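Local coordinates for protein possible phosphoglycerate mutase GPM2 (PDB 2A6P) that hydrolyses phosphate monoesters with broad specificity, including fructose 1,6-bisphosphate in gluconeogenesis, and has negligible phosphoglycerate mutase activity, at residues N128-S133 with G153-A158; T161-L166 with C184-G189; T40-A45 with A74-L79; A89-G94 with L112-G117; T21-L26 with G31-E36. All blocks are in the same frame, centred on the assembly; numbering follows the deposited sequence.

Interaction 1: residues N128-S133 with G153-A158; sequences NDRADS and GHFSRA
Phe155 reaches across from helix 153-163 and meets Arg130 and Ala131 on helix 124-141. Its CG stands anti to the backbone N (chi1 -171°), which carries the ring out toward the other helix. Arg130 NH2 comes obliquely to the ring, 3.8 Å from Phe155 CD1, and the guanidinium and ring planes are 34° apart. Phe155 CE1 sits over the centre of one guanidinium face. The arginine chain bends at chi2 and chi3 to get there. Its charge is met by Glu122 in a salt bridge, and NH2 also bonds to Ala89 O.

Ala131 comes at the rim of the same ring, its backbone N 3.8 Å from Phe155 CE1. Its methyl meets the next turn of helix 153-163, where Ala131 CB is 4.0 Å from Ala158 CB. The axes of the two helical segments pass 9.7 Å apart and cross at -64°. Phe155 spans the gap, and the alanines meet beside it. Phe155 N bonds to Glu90, the proton donor or acceptor by similarity. The contact is buried packing inside the histidine phosphatase fold. In chain order helix 124-141 precedes strand 147-151, and helix 153-163 begins directly after it.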
# COMPACT_ATOMS: atom_id res chain seq x y z
N ASN A 128 5.21 18.85 -5.14
CA ASN A 128 6.37 18.05 -4.75
C ASN A 128 7.01 18.68 -3.51
O ASN A 128 7.35 17.98 -2.55
CB ASN A 128 7.40 18.03 -5.89
CG ASN A 128 8.67 17.29 -5.52
OD1 ASN A 128 9.45 17.73 -4.68
ND2 ASN A 128 8.89 16.15 -6.16
N ASP A 129 7.17 20.00 -3.55
CA ASP A 129 7.75 20.75 -2.44
C ASP A 129 6.83 20.80 -1.23
O ASP A 129 7.29 20.71 -0.10
CB ASP A 129 8.08 22.18 -2.86
CG ASP A 129 8.89 22.24 -4.12
OD1 ASP A 129 9.82 21.43 -4.26
OD2 ASP A 129 8.58 23.10 -4.97
N ARG A 130 5.53 20.95 -1.48
CA ARG A 130 4.59 20.99 -0.37
C ARG A 130 4.59 19.62 0.33
O ARG A 130 4.55 19.53 1.57
CB ARG A 130 3.18 21.34 -0.87
CG ARG A 130 2.30 21.85 0.24
CD ARG A 130 1.26 22.85 -0.24
NE ARG A 130 -0.04 22.24 -0.49
CZ ARG A 130 -0.33 21.54 -1.57
NH1 ARG A 130 0.59 21.39 -2.52
NH2 ARG A 130 -1.52 20.98 -1.71
N ALA A 131 4.65 18.57 -0.48
CA ALA A 131 4.67 17.20 0.02
C ALA A 131 5.92 16.97 0.88
O ALA A 131 5.84 16.41 1.96
CB ALA A 131 4.65 16.22 -1.13
N ASP A 132 7.07 17.42 0.39
CA ASP A 132 8.31 17.24 1.15
C ASP A 132 8.27 18.00 2.48
O ASP A 132 8.74 17.49 3.50
CB ASP A 132 9.53 17.68 0.33
CG ASP A 132 9.85 16.71 -0.81
OD1 ASP A 132 9.74 15.48 -0.59
OD2 ASP A 132 10.22 17.17 -1.92
N SER A 133 7.72 19.21 2.47
CA SER A 133 7.64 19.98 3.71
C SER A 133 6.78 19.21 4.71
O SER A 133 7.09 19.17 5.91
CB SER A 133 7.01 21.37 3.45
OG SER A 133 7.82 22.18 2.61
N GLY A 153 -7.18 12.98 -1.22
CA GLY A 153 -6.71 11.90 -2.07
C GLY A 153 -5.36 12.07 -2.71
O GLY A 153 -4.41 11.33 -2.40
N HIS A 154 -5.25 13.06 -3.60
CA HIS A 154 -4.00 13.30 -4.28
C HIS A 154 -2.88 13.76 -3.36
O HIS A 154 -1.77 13.22 -3.44
CB HIS A 154 -4.21 14.27 -5.45
CG HIS A 154 -5.01 13.68 -6.58
ND1 HIS A 154 -5.69 14.45 -7.50
CD2 HIS A 154 -5.24 12.39 -6.93
CE1 HIS A 154 -6.30 13.66 -8.36
NE2 HIS A 154 -6.05 12.41 -8.04
N PHE A 155 -3.15 14.71 -2.48
CA PHE A 155 -2.08 15.16 -1.59
C PHE A 155 -1.57 14.05 -0.67
O PHE A 155 -0.37 13.92 -0.47
CB PHE A 155 -2.48 16.37 -0.75
CG PHE A 155 -1.32 16.98 0.00
CD1 PHE A 155 -0.27 17.59 -0.69
CD2 PHE A 155 -1.21 16.86 1.39
CE1 PHE A 155 0.87 18.06 -0.01
CE2 PHE A 155 -0.07 17.33 2.08
CZ PHE A 155 0.96 17.93 1.38
N SER A 156 -2.47 13.25 -0.10
CA SER A 156 -2.06 12.15 0.77
C SER A 156 -1.12 11.22 -0.02
O SER A 156 -0.10 10.77 0.48
CB SER A 156 -3.27 11.36 1.26
OG SER A 156 -4.06 12.12 2.17
N ARG A 157 -1.48 10.94 -1.27
CA ARG A 157 -0.66 10.10 -2.12
C ARG A 157 0.68 10.76 -2.38
O ARG A 157 1.69 10.09 -2.53
CB ARG A 157 -1.31 9.89 -3.48
CG ARG A 157 -2.59 9.11 -3.53
CD ARG A 157 -2.79 8.83 -5.00
NE ARG A 157 -4.17 8.66 -5.38
CZ ARG A 157 -4.56 8.35 -6.60
NH1 ARG A 157 -3.65 8.17 -7.55
NH2 ARG A 157 -5.85 8.23 -6.87
N ALA A 158 0.65 12.09 -2.47
CA ALA A 158 1.86 12.87 -2.70
C ALA A 158 2.78 12.66 -1.51
O ALA A 158 3.97 12.40 -1.67
CB ALA A 158 1.53 14.35 -2.85

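Interaction 2: residues T161-L166 with C184-G189; sequences TRWVQL and CGFEHG
Gly185 O accepts a hydrogen bond from the indole nitrogen of Trp163, with NE1 3.1 Å from that O. The N-H...O angle is 146°. The donor lies in the carbonyl plane, on a lone pair, and the oxygen lies almost exactly in the indole plane. The same N-H has a second, weak acceptor in Gln192 O, on strand 190-199. The indole is thus tied by its edge to the sheet.

Its face is used too. Cys184 CB sits over the five-membered ring, 3.3 Å from its centroid, in a CH-pi contact. Cys184 SG lies over the same ring, 4.0 Å from the centroid, a sulfur-aromatic contact. Trp163 CG is anti to the backbone N (chi1 176°), and this sends the indole from the last turn of the helix across to strand 180-187.

That helix, 153-163, packs on the mixed sheet of the histidine phosphatase fold, and here its C-terminal end meets an antiparallel strand. Gln165, with positive phi, ends the helix in a Schellman motif: Leu166 N bonds to Thr161 O and Gln165 N to Arg162 O.

Phe186 meets the six-membered ring of the indole. The edge of Trp163 points at the face of Phe186 in an offset edge-to-face pair, with planes at 77°. The nearest atoms are Trp163 CZ2 and Phe186 CE1, 3.6 Å apart. Arg191 adds a cation-pi contact to Trp163, and its guanidinium bonds to the carbonyl oxygens of Arg162 and Trp163 at the helix end.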
# COMPACT_ATOMS: atom_id res chain seq x y z
N THR A 161 4.12 9.07 -1.60
CA THR A 161 5.11 8.93 -2.66
C THR A 161 6.45 9.52 -2.24
O THR A 161 7.50 8.97 -2.55
CB THR A 161 4.65 9.62 -3.96
OG1 THR A 161 3.42 9.03 -4.40
CG2 THR A 161 5.68 9.45 -5.05
N ARG A 162 6.41 10.65 -1.54
CA ARG A 162 7.62 11.32 -1.09
C ARG A 162 8.21 10.62 0.13
O ARG A 162 9.43 10.59 0.30
CB ARG A 162 7.33 12.79 -0.79
CG ARG A 162 6.85 13.57 -2.02
CD ARG A 162 7.85 13.44 -3.16
NE ARG A 162 9.15 14.02 -2.79
CZ ARG A 162 10.27 13.83 -3.47
NH1 ARG A 162 10.27 13.06 -4.56
NH2 ARG A 162 11.39 14.41 -3.07
N TRP A 163 7.35 10.07 0.97
CA TRP A 163 7.83 9.36 2.15
C TRP A 163 8.76 8.25 1.68
O TRP A 163 9.84 8.04 2.26
CB TRP A 163 6.67 8.74 2.95
CG TRP A 163 7.15 7.93 4.12
CD1 TRP A 163 7.36 6.58 4.15
CD2 TRP A 163 7.53 8.43 5.41
NE1 TRP A 163 7.85 6.20 5.38
CE2 TRP A 163 7.96 7.31 6.17
CE3 TRP A 163 7.56 9.70 6.00
CZ2 TRP A 163 8.41 7.44 7.50
CZ3 TRP A 163 8.00 9.83 7.31
CH2 TRP A 163 8.42 8.69 8.05
N VAL A 164 8.35 7.56 0.62
CA VAL A 164 9.12 6.46 0.05
C VAL A 164 10.18 6.92 -0.96
O VAL A 164 10.75 6.11 -1.68
CB VAL A 164 8.20 5.41 -0.60
CG1 VAL A 164 7.33 4.77 0.47
CG2 VAL A 164 7.33 6.04 -1.67
N GLN A 165 10.43 8.23 -0.98
CA GLN A 165 11.45 8.85 -1.83
C GLN A 165 11.41 8.55 -3.32
O GLN A 165 12.43 8.27 -3.94
CB GLN A 165 12.82 8.53 -1.24
CG GLN A 165 12.83 8.74 0.26
CD GLN A 165 14.16 8.44 0.92
OE1 GLN A 165 15.04 9.29 0.99
NE2 GLN A 165 14.31 7.22 1.42
N LEU A 166 10.22 8.64 -3.90
CA LEU A 166 10.04 8.41 -5.33
C LEU A 166 9.63 9.75 -5.97
O LEU A 166 9.21 10.67 -5.27
CB LEU A 166 8.92 7.38 -5.56
CG LEU A 166 9.17 5.92 -5.15
CD1 LEU A 166 7.85 5.16 -5.16
CD2 LEU A 166 10.16 5.28 -6.12
N CYS A 184 2.77 4.99 7.06
CA CYS A 184 4.18 5.02 6.69
C CYS A 184 5.08 4.76 7.89
O CYS A 184 4.84 5.28 8.97
CB CYS A 184 4.54 6.37 6.08
SG CYS A 184 3.69 6.77 4.59
N GLY A 185 6.12 3.96 7.69
CA GLY A 185 7.06 3.64 8.75
C GLY A 185 8.44 3.36 8.20
O GLY A 185 8.86 3.99 7.23
N PHE A 186 9.16 2.42 8.83
CA PHE A 186 10.51 2.05 8.40
C PHE A 186 10.73 0.54 8.51
O PHE A 186 10.07 -0.13 9.30
CB PHE A 186 11.60 2.69 9.28
CG PHE A 186 11.56 4.19 9.34
CD1 PHE A 186 10.56 4.85 10.04
CD2 PHE A 186 12.57 4.95 8.72
CE1 PHE A 186 10.55 6.25 10.13
CE2 PHE A 186 12.57 6.34 8.81
CZ PHE A 186 11.56 6.99 9.52
N GLU A 187 11.68 0.02 7.74
CA GLU A 187 12.06 -1.39 7.79
C GLU A 187 13.58 -1.39 7.56
O GLU A 187 14.05 -0.95 6.51
CB GLU A 187 11.38 -2.21 6.69
CG GLU A 187 11.17 -3.68 7.11
CD GLU A 187 11.26 -4.68 5.95
OE1 GLU A 187 10.77 -4.39 4.84
OE2 GLU A 187 11.80 -5.79 6.19
N HIS A 188 14.32 -1.87 8.56
CA HIS A 188 15.79 -1.93 8.50
C HIS A 188 16.42 -0.65 7.96
O HIS A 188 17.21 -0.70 7.01
CB HIS A 188 16.27 -3.11 7.64
CG HIS A 188 15.82 -4.45 8.16
ND1 HIS A 188 14.76 -5.14 7.61
CD2 HIS A 188 16.27 -5.19 9.19
CE1 HIS A 188 14.58 -6.26 8.29
NE2 HIS A 188 15.49 -6.32 9.25
N GLY A 189 16.05 0.48 8.57
CA GLY A 189 16.59 1.77 8.17
C GLY A 189 15.97 2.47 6.96
O GLY A 189 16.36 3.60 6.65

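Interaction 3: residues T40-A45 with A74-L79; sequences TGRTQA and AKLAGL
The backbones of helix 39-53 and of the end of helix 68-76 come close at Ala45 and Ala77, whose CA atoms are 5.2 Å apart. The two helices belong to the histidine phosphatase fold. Helix 68-76 finishes here in a Schellman motif. Gly78 takes positive phi, Gly78 N bonds to Lys75 O, and Leu79 N bonds to Ala74 O.

Leu76 has the largest share of the buried surface. It points from its last helical turn at the other helix and packs on both Ala45 and Arg42. Leu76 CB meets Ala45 CB at 3.7 Å, and the two methyls of Leu76 lie against Arg42, which is exposed. Leu76 CD1 is 3.7 Å from Arg42 CA and also touches Arg42 CB, so it fits against the root of the arginine.

The Arg42 chain then bends at chi3 (111°) and brings its guanidinium back over the leucine. The two side chains cross at about a right angle. One guanidinium face lies over Leu76 CD1, toward the rim of the group, while Leu76 CD2 faces Arg42 NH1. Asp72 forms a salt bridge to Arg42 NH2, so the charge has its partner while a face of the group rests on Leu76.

No hydrogen bond joins the two segments. The backbones instead meet in a CA-H...O contact, with Ala77 CA 3.5 Å from Ala45 O.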
# COMPACT_ATOMS: atom_id res chain seq x y z
N THR A 40 -23.34 9.47 3.94
CA THR A 40 -22.51 8.29 3.81
C THR A 40 -21.10 8.72 4.22
O THR A 40 -20.35 7.94 4.80
CB THR A 40 -22.50 7.75 2.36
OG1 THR A 40 -23.84 7.39 1.98
CG2 THR A 40 -21.62 6.51 2.26
N GLY A 41 -20.77 9.96 3.91
CA GLY A 41 -19.46 10.48 4.27
C GLY A 41 -19.27 10.59 5.77
O GLY A 41 -18.19 10.32 6.29
N ARG A 42 -20.32 11.00 6.48
CA ARG A 42 -20.26 11.13 7.92
C ARG A 42 -20.06 9.78 8.56
O ARG A 42 -19.31 9.65 9.53
CB ARG A 42 -21.55 11.75 8.47
CG ARG A 42 -21.94 13.07 7.83
CD ARG A 42 -22.79 13.90 8.79
NE ARG A 42 -22.06 15.08 9.26
CZ ARG A 42 -22.15 15.57 10.49
NH1 ARG A 42 -22.92 14.98 11.39
NH2 ARG A 42 -21.46 16.66 10.82
N THR A 43 -20.75 8.78 8.03
CA THR A 43 -20.66 7.42 8.57
C THR A 43 -19.25 6.86 8.34
O THR A 43 -18.68 6.23 9.23
CB THR A 43 -21.69 6.49 7.90
OG1 THR A 43 -23.00 7.05 8.03
CG2 THR A 43 -21.67 5.11 8.57
N GLN A 44 -18.70 7.11 7.15
CA GLN A 44 -17.35 6.66 6.81
C GLN A 44 -16.37 7.21 7.84
O GLN A 44 -15.56 6.46 8.40
CB GLN A 44 -16.95 7.15 5.42
CG GLN A 44 -17.42 6.27 4.27
CD GLN A 44 -17.08 6.84 2.91
OE1 GLN A 44 -17.11 6.14 1.90
NE2 GLN A 44 -16.77 8.13 2.88
N ALA A 45 -16.45 8.51 8.07
CA ALA A 45 -15.59 9.19 9.03
C ALA A 45 -15.72 8.55 10.41
O ALA A 45 -14.73 8.31 11.10
CB ALA A 45 -15.95 10.66 9.10
N ALA A 74 -12.47 14.72 10.91
CA ALA A 74 -11.69 14.61 12.15
C ALA A 74 -12.60 14.59 13.37
O ALA A 74 -12.44 13.76 14.26
CB ALA A 74 -10.70 15.76 12.26
N LYS A 75 -13.56 15.51 13.41
CA LYS A 75 -14.51 15.59 14.52
C LYS A 75 -15.33 14.31 14.62
O LYS A 75 -15.46 13.72 15.70
CB LYS A 75 -15.45 16.79 14.31
CG LYS A 75 -16.43 17.01 15.44
CD LYS A 75 -17.29 18.23 15.15
CE LYS A 75 -18.24 18.53 16.30
NZ LYS A 75 -19.04 19.76 16.04
N LEU A 76 -15.89 13.87 13.49
CA LEU A 76 -16.69 12.66 13.44
C LEU A 76 -15.87 11.43 13.78
O LEU A 76 -16.40 10.47 14.32
CB LEU A 76 -17.31 12.50 12.05
CG LEU A 76 -18.33 13.60 11.72
CD1 LEU A 76 -18.76 13.52 10.28
CD2 LEU A 76 -19.50 13.46 12.65
N ALA A 77 -14.58 11.46 13.47
CA ALA A 77 -13.71 10.34 13.76
C ALA A 77 -13.35 10.35 15.24
O ALA A 77 -12.66 9.45 15.72
CB ALA A 77 -12.45 10.44 12.92
N GLY A 78 -13.82 11.37 15.95
CA GLY A 78 -13.54 11.48 17.37
C GLY A 78 -12.13 11.93 17.68
O GLY A 78 -11.58 11.62 18.74
N LEU A 79 -11.52 12.67 16.76
CA LEU A 79 -10.17 13.14 16.97
C LEU A 79 -10.15 14.59 17.44
O LEU A 79 -11.08 15.36 17.19
CB LEU A 79 -9.38 13.04 15.67
CG LEU A 79 -9.29 11.71 14.93
CD1 LEU A 79 -8.62 11.92 13.57
CD2 LEU A 79 -8.50 10.71 15.76

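Interaction 4: residues A89-G94 with L112-G117; sequences AEWDYG and LVWTHG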
# COMPACT_ATOMS: atom_id res chain seq x y z
N ALA A 89 -3.72 20.86 2.33
CA ALA A 89 -4.81 21.11 1.39
C ALA A 89 -4.68 20.26 0.13
O ALA A 89 -3.58 19.84 -0.24
CB ALA A 89 -4.85 22.60 1.03
N GLU A 90 -5.80 19.98 -0.53
CA GLU A 90 -5.74 19.18 -1.74
C GLU A 90 -4.99 19.93 -2.83
O GLU A 90 -4.75 21.13 -2.71
CB GLU A 90 -7.15 18.83 -2.25
CG GLU A 90 -7.17 17.99 -3.53
CD GLU A 90 -6.35 16.71 -3.41
OE1 GLU A 90 -5.10 16.78 -3.30
OE2 GLU A 90 -6.96 15.63 -3.42
N TRP A 91 -4.62 19.21 -3.88
CA TRP A 91 -3.93 19.79 -5.02
C TRP A 91 -4.83 20.91 -5.55
O TRP A 91 -6.02 20.69 -5.73
CB TRP A 91 -3.77 18.72 -6.11
CG TRP A 91 -2.74 19.00 -7.16
CD1 TRP A 91 -2.62 20.14 -7.91
CD2 TRP A 91 -1.69 18.12 -7.60
NE1 TRP A 91 -1.56 20.02 -8.78
CE2 TRP A 91 -0.97 18.79 -8.61
CE3 TRP A 91 -1.29 16.82 -7.23
CZ2 TRP A 91 0.13 18.21 -9.26
CZ3 TRP A 91 -0.19 16.24 -7.88
CH2 TRP A 91 0.50 16.94 -8.88
N ASP A 92 -4.28 22.10 -5.77
CA ASP A 92 -5.06 23.21 -6.32
C ASP A 92 -5.32 22.90 -7.79
O ASP A 92 -4.39 22.95 -8.60
CB ASP A 92 -4.28 24.52 -6.22
CG ASP A 92 -5.02 25.69 -6.83
OD1 ASP A 92 -6.13 25.49 -7.37
OD2 ASP A 92 -4.48 26.82 -6.79
N TYR A 93 -6.56 22.60 -8.15
CA TYR A 93 -6.89 22.24 -9.52
C TYR A 93 -7.09 23.37 -10.51
O TYR A 93 -7.32 23.12 -11.69
CB TYR A 93 -8.12 21.33 -9.54
CG TYR A 93 -7.91 20.03 -8.78
CD1 TYR A 93 -8.57 19.78 -7.58
CD2 TYR A 93 -7.03 19.05 -9.27
CE1 TYR A 93 -8.37 18.59 -6.87
CE2 TYR A 93 -6.82 17.86 -8.58
CZ TYR A 93 -7.49 17.64 -7.38
OH TYR A 93 -7.27 16.46 -6.70
N GLY A 94 -6.99 24.61 -10.05
CA GLY A 94 -7.16 25.74 -10.95
C GLY A 94 -8.31 25.60 -11.94
O GLY A 94 -9.46 25.39 -11.55
N LEU A 112 -2.73 13.27 -16.46
CA LEU A 112 -2.65 12.64 -15.14
C LEU A 112 -2.17 13.82 -14.32
O LEU A 112 -1.24 14.52 -14.74
CB LEU A 112 -1.60 11.54 -15.07
CG LEU A 112 -1.91 10.11 -15.52
CD1 LEU A 112 -0.67 9.26 -15.31
CD2 LEU A 112 -3.12 9.53 -14.76
N VAL A 113 -2.79 14.08 -13.19
CA VAL A 113 -2.38 15.21 -12.39
C VAL A 113 -0.90 15.07 -12.04
O VAL A 113 -0.17 16.06 -11.97
CB VAL A 113 -3.23 15.34 -11.10
CG1 VAL A 113 -3.06 14.10 -10.23
CG2 VAL A 113 -2.86 16.61 -10.35
N TRP A 114 -0.47 13.83 -11.85
CA TRP A 114 0.91 13.50 -11.47
C TRP A 114 2.02 13.91 -12.42
O TRP A 114 3.15 14.15 -12.00
CB TRP A 114 1.02 11.99 -11.22
CG TRP A 114 -0.02 11.54 -10.29
CD1 TRP A 114 -1.19 10.91 -10.60
CD2 TRP A 114 -0.05 11.80 -8.88
NE1 TRP A 114 -1.96 10.76 -9.46
CE2 TRP A 114 -1.28 11.31 -8.40
CE3 TRP A 114 0.84 12.41 -7.99
CZ2 TRP A 114 -1.65 11.41 -7.05
CZ3 TRP A 114 0.48 12.51 -6.65
CH2 TRP A 114 -0.76 12.01 -6.19
N THR A 115 1.70 13.98 -13.71
CA THR A 115 2.68 14.35 -14.72
C THR A 115 2.41 15.72 -15.35
O THR A 115 3.35 16.42 -15.76
CB THR A 115 2.72 13.28 -15.82
OG1 THR A 115 1.39 13.09 -16.34
CG2 THR A 115 3.22 11.95 -15.26
N HIS A 116 1.14 16.12 -15.42
CA HIS A 116 0.79 17.40 -16.04
C HIS A 116 0.55 18.57 -15.09
O HIS A 116 0.99 19.70 -15.36
CB HIS A 116 -0.46 17.25 -16.91
CG HIS A 116 -0.35 16.19 -17.96
ND1 HIS A 116 -0.97 16.29 -19.18
CD2 HIS A 116 0.29 14.99 -17.96
CE1 HIS A 116 -0.71 15.21 -19.90
NE2 HIS A 116 0.05 14.41 -19.18
N GLY A 117 -0.15 18.32 -13.99
CA GLY A 117 -0.44 19.41 -13.09
C GLY A 117 -1.74 20.05 -13.56
O GLY A 117 -2.43 19.49 -14.43
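Trp91 is packed by its face on Val113 and by its edge on Trp114. The methyl CG2 of Val113 lies over the centre of the six-membered ring of Trp91, close to the ring normal, as a CH-pi contact. Val113 CG2 is anti to the backbone N, and CG1 is turned to the face of Trp114.

Trp91 and Trp114 form an edge-to-face pair. The edge of Trp91 points at the face of Trp114, with the planes at 88° and the six-membered centroids 5.7 Å apart. The closest atoms are Trp91 CZ3 and Trp114 CE3, at 4.0 Å. The far end of the Trp91 ring also reaches the backbone. Its CH2 is 3.3 Å from Val113 O, and its CZ2 is 4.1 Å from Gly117 CA. The indole N-H of Trp91 is taken by Glu122 O.

Segment 89-94 is the loop carrying Glu90, which by similarity is the proton donor or acceptor of this histidine phosphatase. The short, weakly bonded helix at about 113-116 packs on this loop through Trp91, the residue after Glu90. His154 N, at the start of helix 153-163, bonds to Glu90 OE2. A glycerol molecule, probably from the crystallisation liquor, also bonds to OE2.

Beyond Trp91 the loop turns at Asp92. Its OD1 accepts from Gly94 N at 2.9 Å, an Asx turn, and the donor stands 45° out of the carboxylate plane.

Interaction 5: residues T21-L26 with G31-E36; sequences TAWSTL and GGTEVE. With SO4 (sulfate ion), chain C.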
# COMPACT_ATOMS: atom_id res chain seq x y z
N THR A 21 -18.23 12.81 -0.64
CA THR A 21 -18.99 14.04 -0.87
C THR A 21 -19.75 13.83 -2.19
O THR A 21 -19.51 12.85 -2.90
CB THR A 21 -18.08 15.28 -1.02
OG1 THR A 21 -17.26 15.15 -2.19
CG2 THR A 21 -17.19 15.45 0.22
N ALA A 22 -20.65 14.75 -2.52
CA ALA A 22 -21.42 14.66 -3.76
C ALA A 22 -20.50 14.73 -4.98
O ALA A 22 -20.83 14.19 -6.04
CB ALA A 22 -22.45 15.79 -3.83
N TRP A 23 -19.35 15.39 -4.84
CA TRP A 23 -18.39 15.54 -5.93
C TRP A 23 -17.47 14.32 -6.10
O TRP A 23 -17.19 13.90 -7.23
CB TRP A 23 -17.54 16.80 -5.73
CG TRP A 23 -18.23 18.09 -6.11
CD1 TRP A 23 -19.56 18.38 -6.00
CD2 TRP A 23 -17.60 19.27 -6.64
NE1 TRP A 23 -19.80 19.67 -6.42
CE2 TRP A 23 -18.61 20.24 -6.82
CE3 TRP A 23 -16.28 19.60 -6.98
CZ2 TRP A 23 -18.35 21.52 -7.32
CZ3 TRP A 23 -16.02 20.88 -7.48
CH2 TRP A 23 -17.05 21.82 -7.65
N SER A 24 -17.01 13.75 -4.99
CA SER A 24 -16.11 12.60 -5.07
C SER A 24 -16.78 11.40 -5.73
O SER A 24 -16.15 10.68 -6.50
CB SER A 24 -15.60 12.20 -3.69
OG SER A 24 -16.64 11.70 -2.88
N THR A 25 -18.06 11.19 -5.41
CA THR A 25 -18.80 10.07 -5.97
C THR A 25 -18.91 10.17 -7.48
O THR A 25 -19.05 9.16 -8.17
CB THR A 25 -20.22 10.01 -5.40
OG1 THR A 25 -20.93 11.18 -5.81
CG2 THR A 25 -20.17 9.96 -3.89
N LEU A 26 -18.84 11.40 -8.00
CA LEU A 26 -18.93 11.64 -9.43
C LEU A 26 -17.56 11.68 -10.09
O LEU A 26 -17.46 11.85 -11.31
CB LEU A 26 -19.66 12.97 -9.70
CG LEU A 26 -21.15 12.98 -9.32
CD1 LEU A 26 -21.72 14.34 -9.58
CD2 LEU A 26 -21.90 11.93 -10.12
N GLY A 31 -10.79 20.94 -5.09
CA GLY A 31 -9.63 21.55 -4.47
C GLY A 31 -10.08 22.51 -3.40
O GLY A 31 -10.43 22.10 -2.30
N GLY A 32 -10.08 23.80 -3.71
CA GLY A 32 -10.52 24.79 -2.75
C GLY A 32 -12.02 24.82 -2.51
O GLY A 32 -12.47 25.35 -1.48
N THR A 33 -12.81 24.28 -3.43
CA THR A 33 -14.26 24.27 -3.29
C THR A 33 -14.71 23.59 -1.99
O THR A 33 -14.28 22.48 -1.67
CB THR A 33 -14.94 23.56 -4.48
OG1 THR A 33 -14.54 24.20 -5.70
CG2 THR A 33 -16.45 23.64 -4.36
N GLU A 34 -15.58 24.26 -1.24
CA GLU A 34 -16.08 23.73 0.03
C GLU A 34 -17.32 22.86 -0.13
O GLU A 34 -18.45 23.34 -0.02
CB GLU A 34 -16.38 24.88 0.99
CG GLU A 34 -15.16 25.67 1.41
CD GLU A 34 -14.22 24.89 2.33
OE1 GLU A 34 -14.55 23.73 2.70
OE2 GLU A 34 -13.16 25.44 2.69
N VAL A 35 -17.09 21.58 -0.40
CA VAL A 35 -18.18 20.62 -0.57
C VAL A 35 -18.39 19.92 0.77
O VAL A 35 -17.44 19.69 1.51
CB VAL A 35 -17.83 19.59 -1.67
CG1 VAL A 35 -18.93 18.56 -1.80
CG2 VAL A 35 -17.63 20.30 -2.99
N GLU A 36 -19.63 19.58 1.08
CA GLU A 36 -19.94 18.92 2.34
C GLU A 36 -19.87 17.39 2.22
O GLU A 36 -19.94 16.84 1.12
CB GLU A 36 -21.35 19.30 2.80
CG GLU A 36 -21.54 20.78 3.09
CD GLU A 36 -20.77 21.21 4.33
OE1 GLU A 36 -19.93 22.13 4.21
OE2 GLU A 36 -21.01 20.63 5.41
S SO4 C . -13.11 14.96 -3.17
O1 SO4 C . -13.15 13.50 -2.87
O2 SO4 C . -14.46 15.56 -2.69
O3 SO4 C . -12.11 15.56 -2.38
O4 SO4 C . -13.16 15.04 -4.61
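Thr21 and Trp23 face Val35 within one long loop, and each takes one of its methyls. Val35 CG1 lies 3.5 Å from Thr21 CB, a tight contact. Val35 CG2 sits over the five-membered ring of Trp23, 3.8 Å from its centroid and close to the ring normal. Thr33 CG2 covers the six-membered ring on the same face in a looser CH-pi contact.

On its polar side Thr21 OG1 donates to O2 of a bound sulfate, 2.9 Å away. The sulfate, probably from the crystallisation liquor, is also bonded by Arg17 and Thr30. The side chain of Thr21 is about 4 Å from that of His18, the inferred phosphohistidine, so the sulfate may mark a phosphate site.

Thr21 OG1 is also gripped from its own segment. Ser24 N bonds to it at 3.1 Å, an ST motif, and helps to position the hydroxyl. In return Thr21 N bonds to Ser24 OG at 3.0 Å, in a nearly straight line of 178°, which ties the two ends of the turn.

Further out, Thr33 OG1 bonds to Glu97, and Arg28 makes a cation-pi contact with Trp23. Both segments belong to the loop between strand 13-17 and helix 39-53, and Arg69 of helix 68-76 touches Thr21.

How the interactions relate
Interactions 1, 2 and 4 are buried, interaction 3 is partly buried, and interaction 5 is at the surface. Interactions 1 and 2 share helix 153-163: the first packs its start on helix 124-141, the second ties its end to strand 180-187. They touch through the salt bridge of Asp132 with Arg162. Interactions 1 and 4 meet around Glu90. Indole packing marks 2, 4 and 5, but a hydrogen bond joins the two segments only in 2. Interaction 3 relies on a leucine under an arginine. Interaction 5 alone holds an anion, and its Gly31 packs on Tyr93 of interaction 4.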